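Local coordinates for protein flavin prenyltransferase UbiX (Methanocaldococcus jannaschii, PDB 6M8V) that probably catalyses transfer of a dimethylallyl group from dimethylallyl phosphate to reduced FMN, making the prenylated flavin cofactor used by UbiD decarboxylases, at residues 112-117 / 139-144. Numbering follows the deposited sequence.
Sequences RRKLII and GAIVMP
Ile117 and Ile141 carry the centre of a parallel pairing between strand 114-119 and the short strand 141-142, which helix 126-137 connects as a beta-alpha-beta unit. Three backbone bonds define the register. Ile141 N gives a nearly straight one to Leu115 O at 2.8 Å. Ile117 N reaches Ile141 O at 3.1 Å. Met143 N then bonds Ile117 O, bent to 150° at the hydrogen. Ile141 O also receives a CA-H...O contact from Ile116 CA at 3.5 Å.

Packing is close through the middle, where Ile116, Ile117, Ile141 and Val142 are all buried and both sheet faces are in contact. Ile117 and Val142 run alongside each other, with Ile117 CD1 3.8 Å from Val142 CG2. Ile117 CG1 sits between its backbone N and carbonyl carbon (chi1 60°), which brings CD1 of the ethyl branch beside Val142 CG2. Leu135 of helix 126-137 covers Ile117, while Met132 and Ser136 touch Val142. On the other face, Ile141 CD1 reaches back to Lys114 CG at 3.8 Å; Ile170 of helix 156-171 packs on Ile116 and Met143, and its carbonyl takes the bond from Lys114 NZ.

The looser end lies at Gly139 and Arg112, ahead of the paired residues. There Gly139, exposed and ending its helix in a Schellman motif, makes no direct contact with 112-117; a water bridges the gap, accepting from Leu115 N and donating to Gly139 O (2.7 Å). Strand 141-142 is outermost in its own chain's sheet, yet Val142 makes backbone hydrogen bonds to a second subunit. The chemistry implies a buried, backbone-bonded strand pair with apolar faces, and Met143 at its end touches Arg166 of helix 156-171, predicted to bind dimethylallyl phosphate.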
# COMPACT_ATOMS: atom_id res chain seq x y z
N ARG A 112 -16.78 -6.33 -19.19
CA ARG A 112 -16.68 -7.59 -18.47
C ARG A 112 -16.77 -8.79 -19.41
O ARG A 112 -17.44 -9.78 -19.12
CB ARG A 112 -17.74 -7.69 -17.36
CG ARG A 112 -17.73 -6.53 -16.39
CD ARG A 112 -16.42 -6.43 -15.59
NE ARG A 112 -16.53 -5.41 -14.55
CZ ARG A 112 -15.72 -5.29 -13.50
NH1 ARG A 112 -14.70 -6.12 -13.32
NH2 ARG A 112 -15.93 -4.31 -12.62
N ARG A 113 -16.09 -8.70 -20.54
CA ARG A 113 -15.94 -9.82 -21.47
C ARG A 113 -14.60 -10.49 -21.25
O ARG A 113 -13.65 -9.89 -20.74
CB ARG A 113 -16.09 -9.34 -22.91
CG ARG A 113 -17.44 -8.67 -23.18
CD ARG A 113 -17.45 -7.83 -24.45
NE ARG A 113 -18.67 -7.03 -24.56
CZ ARG A 113 -18.89 -6.12 -25.51
NH1 ARG A 113 -17.98 -5.90 -26.44
NH2 ARG A 113 -20.03 -5.44 -25.53
N LYS A 114 -14.53 -11.76 -21.63
CA LYS A 114 -13.34 -12.56 -21.33
C LYS A 114 -12.12 -12.05 -22.09
O LYS A 114 -12.18 -11.84 -23.31
CB LYS A 114 -13.61 -14.03 -21.68
CG LYS A 114 -12.41 -14.94 -21.52
CD LYS A 114 -12.80 -16.39 -21.70
CE LYS A 114 -13.69 -16.88 -20.57
NZ LYS A 114 -14.09 -18.30 -20.78
N LEU A 115 -11.02 -11.85 -21.37
CA LEU A 115 -9.78 -11.35 -21.95
C LEU A 115 -8.66 -12.32 -21.60
O LEU A 115 -8.36 -12.54 -20.42
CB LEU A 115 -9.46 -9.94 -21.44
CG LEU A 115 -8.10 -9.32 -21.79
CD1 LEU A 115 -7.92 -9.23 -23.30
CD2 LEU A 115 -7.95 -7.93 -21.15
N ILE A 116 -8.03 -12.89 -22.63
CA ILE A 116 -6.90 -13.79 -22.50
C ILE A 116 -5.68 -13.12 -23.11
O ILE A 116 -5.73 -12.68 -24.26
CB ILE A 116 -7.16 -15.14 -23.20
CG1 ILE A 116 -8.43 -15.80 -22.65
CG2 ILE A 116 -5.93 -16.04 -23.08
CD1 ILE A 116 -8.85 -17.04 -23.44
N ILE A 117 -4.59 -13.06 -22.35
CA ILE A 117 -3.33 -12.52 -22.85
C ILE A 117 -2.24 -13.56 -22.65
O ILE A 117 -2.23 -14.26 -21.63
CB ILE A 117 -2.95 -11.19 -22.16
CG1 ILE A 117 -2.79 -11.39 -20.65
CG2 ILE A 117 -4.01 -10.13 -22.42
CD1 ILE A 117 -2.09 -10.23 -19.96
N GLY A 139 -9.39 -9.71 -13.57
CA GLY A 139 -10.15 -10.80 -14.15
C GLY A 139 -9.64 -11.28 -15.50
O GLY A 139 -10.21 -12.23 -16.04
N ALA A 140 -8.61 -10.65 -16.06
CA ALA A 140 -7.99 -11.18 -17.26
C ALA A 140 -7.31 -12.51 -16.95
O ALA A 140 -6.84 -12.74 -15.84
CB ALA A 140 -6.98 -10.19 -17.84
N ILE A 141 -7.27 -13.39 -17.95
CA ILE A 141 -6.60 -14.68 -17.84
C ILE A 141 -5.19 -14.52 -18.40
O ILE A 141 -5.01 -14.42 -19.62
CB ILE A 141 -7.39 -15.78 -18.55
CG1 ILE A 141 -8.75 -15.99 -17.88
CG2 ILE A 141 -6.61 -17.09 -18.54
CD1 ILE A 141 -9.93 -15.54 -18.71
N VAL A 142 -4.20 -14.50 -17.53
CA VAL A 142 -2.82 -14.25 -17.92
C VAL A 142 -2.16 -15.59 -18.19
O VAL A 142 -1.98 -16.40 -17.27
CB VAL A 142 -2.06 -13.45 -16.86
CG1 VAL A 142 -0.61 -13.30 -17.25
CG2 VAL A 142 -2.71 -12.08 -16.66
N MET A 143 -1.79 -15.83 -19.44
CA MET A 143 -1.48 -17.17 -19.92
C MET A 143 -0.26 -17.14 -20.84
O MET A 143 -0.37 -17.38 -22.04
CB MET A 143 -2.69 -17.75 -20.65
CG MET A 143 -2.74 -19.24 -20.68
SD MET A 143 -4.25 -19.77 -21.50
CE MET A 143 -4.15 -21.53 -21.21
N PRO A 144 0.92 -16.87 -20.29
CA PRO A 144 2.14 -16.99 -21.11
C PRO A 144 2.27 -18.39 -21.68
O PRO A 144 1.95 -19.37 -21.00
CB PRO A 144 3.28 -16.68 -20.12
CG PRO A 144 2.66 -16.72 -18.76
CD PRO A 144 1.21 -16.40 -18.93
O HOH W 1 -11.50 -12.24 -18.42